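Local atomic coordinates of ornithine carbamoyltransferase (Giardia intestinalis, PDB entry 3GRF), a protein that probably interconverts ornithine plus carbamoyl phosphate with citrulline plus phosphate, a reaction of the arginine degradation pathway. Residues R107-T110 / K111-R115; F263-D267 / A268-V272. All blocks are in the same frame, centred on the assembly; numbering follows the deposited sequence.

Contact 1. Residues R107-T110 / K111-R115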
loop_
_atom_site.group_PDB
_atom_site.type_symbol
_atom_site.label_atom_id
_atom_site.label_comp_id
_atom_site.label_asym_id
_atom_site.label_seq_id
_atom_site.Cartn_x
_atom_site.Cartn_y
_atom_site.Cartn_z
ATOM N N ARG A 107 15.449 1.608 2.473
ATOM C CA ARG A 107 16.135 0.551 3.182
ATOM C C ARG A 107 16.882 -0.209 2.124
ATOM O O ARG A 107 16.307 -1.116 1.519
ATOM C CB ARG A 107 15.143 -0.328 3.941
ATOM C CG ARG A 107 15.723 -1.052 5.158
ATOM C CD ARG A 107 16.546 -2.262 4.724
ATOM N NE ARG A 107 16.770 -3.239 5.804
ATOM C CZ ARG A 107 15.869 -3.576 6.734
ATOM N NH1 ARG A 107 14.662 -3.019 6.738
ATOM N NH2 ARG A 107 16.194 -4.465 7.666
ATOM N N LEU A 108 18.147 0.131 1.875
ATOM C CA LEU A 108 18.901 -0.477 0.777
ATOM C C LEU A 108 20.139 -1.183 1.335
ATOM O O LEU A 108 20.638 -0.829 2.414
ATOM C CB LEU A 108 19.251 0.588 -0.290
ATOM C CG LEU A 108 18.096 1.485 -0.789
ATOM C CD1 LEU A 108 18.555 2.808 -1.410
ATOM C CD2 LEU A 108 17.140 0.744 -1.730
ATOM N N ALA A 109 20.614 -2.199 0.614
ATOM C CA ALA A 109 21.757 -3.008 1.054
ATOM C C ALA A 109 22.930 -2.152 1.586
ATOM O O ALA A 109 23.217 -2.182 2.797
ATOM C CB ALA A 109 22.213 -3.946 -0.052
ATOM N N THR A 110 23.564 -1.371 0.698
ATOM C CA THR A 110 24.802 -0.652 1.026
ATOM C C THR A 110 24.608 0.848 1.185
ATOM O O THR A 110 23.679 1.426 0.618
ATOM C CB THR A 110 25.875 -0.847 -0.046
ATOM O OG1 THR A 110 25.387 -0.344 -1.301
ATOM C CG2 THR A 110 26.286 -2.335 -0.154
ATOM N N LYS A 111 25.513 1.469 1.942
ATOM C CA LYS A 111 25.531 2.931 2.091
ATOM C C LYS A 111 25.698 3.655 0.763
ATOM O O LYS A 111 25.354 4.841 0.661
ATOM C CB LYS A 111 26.567 3.396 3.129
ATOM C CG LYS A 111 27.957 2.860 2.963
ATOM C CD LYS A 111 28.850 3.405 4.059
ATOM C CE LYS A 111 30.068 2.527 4.252
ATOM N NZ LYS A 111 30.709 2.176 2.936
ATOM N N GLU A 112 26.187 2.903 -0.236
ATOM C CA GLU A 112 26.533 3.371 -1.608
ATOM C C GLU A 112 25.312 3.779 -2.431
ATOM O O GLU A 112 25.196 4.938 -2.882
ATOM C CB GLU A 112 27.300 2.268 -2.380
ATOM C CG GLU A 112 28.483 1.604 -1.622
ATOM C CD GLU A 112 29.325 2.595 -0.803
ATOM O OE1 GLU A 112 29.940 2.165 0.199
ATOM O OE2 GLU A 112 29.361 3.799 -1.160
ATOM N N MET A 113 24.404 2.819 -2.588
ATOM C CA MET A 113 23.075 3.013 -3.176
ATOM C C MET A 113 22.259 4.091 -2.467
ATOM O O MET A 113 21.549 4.866 -3.106
ATOM C CB MET A 113 22.326 1.695 -3.123
ATOM C CG MET A 113 23.258 0.487 -3.176
ATOM S SD MET A 113 22.481 -1.087 -2.781
ATOM C CE MET A 113 21.317 -1.276 -4.134
ATOM N N MET A 114 22.381 4.135 -1.147
ATOM C CA MET A 114 21.704 5.133 -0.329
ATOM C C MET A 114 22.234 6.532 -0.577
ATOM O O MET A 114 21.449 7.499 -0.685
ATOM C CB MET A 114 21.830 4.758 1.158
ATOM C CG MET A 114 21.029 5.648 2.089
ATOM S SD MET A 114 19.274 5.356 1.872
ATOM C CE MET A 114 18.649 7.013 1.641
ATOM N N ARG A 115 23.560 6.642 -0.632
ATOM C CA ARG A 115 24.271 7.889 -0.936
ATOM C C ARG A 115 24.067 8.375 -2.352
ATOM O O ARG A 115 23.963 9.578 -2.576
ATOM C CB ARG A 115 25.773 7.711 -0.755
ATOM C CG ARG A 115 26.279 8.115 0.613
ATOM C CD ARG A 115 27.451 7.220 0.976
ATOM N NE ARG A 115 27.880 7.359 2.367
ATOM C CZ ARG A 115 28.961 6.771 2.877
ATOM N NH1 ARG A 115 29.729 6.003 2.112
ATOM N NH2 ARG A 115 29.276 6.951 4.160
#

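Contact 2. Residues F263-D267 / A268-V272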
loop_
_atom_site.group_PDB
_atom_site.type_symbol
_atom_site.label_atom_id
_atom_site.label_comp_id
_atom_site.label_asym_id
_atom_site.label_seq_id
_atom_site.Cartn_x
_atom_site.Cartn_y
_atom_site.Cartn_z
ATOM N N PHE A 263 30.142 -12.548 24.945
ATOM C CA PHE A 263 29.471 -11.252 24.913
ATOM C C PHE A 263 27.994 -11.328 24.909
ATOM O O PHE A 263 27.318 -10.333 24.627
ATOM C CB PHE A 263 29.998 -10.374 23.784
ATOM C CG PHE A 263 31.388 -9.932 24.047
ATOM C CD1 PHE A 263 31.634 -8.759 24.749
ATOM C CD2 PHE A 263 32.452 -10.748 23.717
ATOM C CE1 PHE A 263 32.930 -8.368 25.037
ATOM C CE2 PHE A 263 33.765 -10.371 24.011
ATOM C CZ PHE A 263 34.005 -9.198 24.687
ATOM N N GLN A 264 27.495 -12.499 25.269
ATOM C CA GLN A 264 26.059 -12.712 25.456
ATOM C C GLN A 264 25.622 -11.921 26.661
ATOM O O GLN A 264 26.261 -12.011 27.714
ATOM C CB GLN A 264 25.815 -14.187 25.742
ATOM C CG GLN A 264 24.362 -14.511 26.068
ATOM C CD GLN A 264 24.122 -15.971 26.025
ATOM O OE1 GLN A 264 24.487 -16.681 26.938
ATOM N NE2 GLN A 264 23.560 -16.442 24.934
ATOM N N VAL A 265 24.550 -11.143 26.549
ATOM C CA VAL A 265 24.062 -10.468 27.756
ATOM C C VAL A 265 23.238 -11.458 28.611
ATOM O O VAL A 265 22.106 -11.765 28.287
ATOM C CB VAL A 265 23.305 -9.116 27.478
ATOM C CG1 VAL A 265 22.900 -8.492 28.752
ATOM C CG2 VAL A 265 24.175 -8.120 26.678
ATOM N N ASP A 266 23.846 -11.976 29.681
ATOM C CA ASP A 266 23.165 -12.884 30.633
ATOM C C ASP A 266 22.899 -12.237 32.016
ATOM O O ASP A 266 23.056 -11.015 32.191
ATOM C CB ASP A 266 23.947 -14.225 30.754
ATOM C CG ASP A 266 25.388 -14.046 31.284
ATOM O OD1 ASP A 266 26.136 -15.008 31.240
ATOM O OD2 ASP A 266 25.795 -12.972 31.765
ATOM N N ASP A 267 22.497 -13.050 32.993
ATOM C CA ASP A 267 22.125 -12.548 34.320
ATOM C C ASP A 267 23.373 -11.984 35.029
ATOM O O ASP A 267 23.277 -10.992 35.759
ATOM C CB ASP A 267 21.503 -13.664 35.182
ATOM C CG ASP A 267 20.046 -14.026 34.801
ATOM O OD1 ASP A 267 19.362 -13.316 34.045
ATOM O OD2 ASP A 267 19.552 -15.054 35.318
ATOM N N ALA A 268 24.538 -12.620 34.830
ATOM C CA ALA A 268 25.777 -12.158 35.481
ATOM C C ALA A 268 26.236 -10.840 34.883
ATOM O O ALA A 268 26.846 -10.013 35.564
ATOM C CB ALA A 268 26.896 -13.185 35.320
ATOM N N VAL A 269 25.964 -10.656 33.602
ATOM C CA VAL A 269 26.259 -9.383 32.952
ATOM C C VAL A 269 25.354 -8.302 33.563
ATOM O O VAL A 269 25.851 -7.273 34.003
ATOM C CB VAL A 269 26.163 -9.462 31.373
ATOM C CG1 VAL A 269 26.106 -8.084 30.751
ATOM C CG2 VAL A 269 27.371 -10.193 30.781
ATOM N N MET A 270 24.037 -8.535 33.600
ATOM C CA MET A 270 23.091 -7.545 34.139
ATOM C C MET A 270 23.279 -7.264 35.647
ATOM O O MET A 270 23.051 -6.128 36.109
ATOM C CB MET A 270 21.633 -7.925 33.830
ATOM C CG MET A 270 21.303 -7.959 32.334
ATOM S SD MET A 270 21.517 -6.349 31.490
ATOM C CE MET A 270 19.989 -5.492 32.085
ATOM N N ALA A 271 23.717 -8.291 36.387
ATOM C CA ALA A 271 24.065 -8.162 37.812
ATOM C C ALA A 271 25.206 -7.199 38.123
ATOM O O ALA A 271 25.385 -6.820 39.266
ATOM C CB ALA A 271 24.331 -9.551 38.453
ATOM N N VAL A 272 25.978 -6.784 37.099
ATOM C CA VAL A 272 27.051 -5.840 37.400
ATOM C C VAL A 272 26.684 -4.399 37.089
ATOM O O VAL A 272 27.435 -3.472 37.366
ATOM C CB VAL A 272 28.379 -6.208 36.707
ATOM C CG1 VAL A 272 28.846 -7.591 37.151
ATOM C CG2 VAL A 272 28.247 -6.164 35.195
#

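Contact 1. Residues R107-T110 / K111-R115
L108 reaches the helix that follows it through CD1, which lies 4.2 Å from SD of M114 and also borders CB of M113. This is a strand-to-helix turn: strand 103-107 of the parallel sheet in the carbamoyl-phosphate domain ends, and T110 serves as N-cap of helix 111-120. L108 is buried beneath the first turn, and M114, whose far end turns away from the loop, touches C125 and N127 of strand 125-127. A109 adds a further apolar contact, its CB standing 4.0 Å from SD of M113. At T110 the same sulfur is approached by the backbone: T110 N points at M113 SD over 3.7 Å, a weak bond but nearly straight at 172°. M113 CG lies anti to its own carbonyl carbon, with chi1 at -29°, off the usual staggered value, leaving CG a tight 3.0 Å from T110 OG1; chi2 (168°) then carries SD on toward T110 N. T110 O receives the first helical bond, from M114 N, again weak at 3.5 Å. The leading N-H of the helix, that of K111, is bound by the D131 carboxylate. On the outer side, K111, E112 and R115 form a salt-bridge network, with R115 NH1 a long 4.0 Å from E112 OE2; the tighter link runs from K111 NZ to E112 OE1, 2.8 Å, nearly in line with the C-O bond.

Contact 2. Residues F263-D267 / A268-V272
The carboxylate of D266 is the flat group that works here: its OD2 takes the backbone N-H of V269 at 3.0 Å, nearly along the C-O axis. Apolar atoms crowd the same oxygen, with V269 CG2 at 3.3 Å and the A268 methyl a little farther off. D266 holds CG between its own N and carbonyl carbon (chi1 61°), a turn that swings the acid over the start of the helix. Charge and helix end should suit each other, since the negative group faces amide hydrogens of the first turn. The carboxylate of D267 looks elsewhere and bonds to S294 OG through OD1, while the Q264 amide gives its NE2 hydrogen to E289 O. Backbone bonds then begin the helix: M270 N to D266 O is 3.0 Å, and A271 N to D267 O is 2.8 Å. On the buried side, V265 CG1 meets V269 CG1 at 3.8 Å and M270 SD at 3.7 Å. V265 and M270 both continue onto V238 and F279, on neighbouring strands of the five-stranded parallel sheet. An Asp N-cap bonded to the third helical N-H, with the residue before it in apolar contact with the fourth helical residue, is a capped helix start with a hydrophobic staple, here in the Rossmann-like ornithine-binding domain.

Following the chain from the N terminus, contact 1 comes first, closing the turn by which strand 103-107 passes into helix 111-120 in the carbamoyl-phosphate domain. Well over a hundred residues later, contact 2 closes the loop between helix 256-260 and the short helix 267-270, ahead of strand 278-281 of the ornithine-binding domain. The two stand in series and neither nest nor cross. The centres of contact 1 and contact 2 are about 34 Å apart, and the nearest atoms of contact 1 and contact 2 are about 21 Å apart, with no touch. Each is a local helix start seated beside the parallel sheet of its own domain, so neither joins one domain to the other.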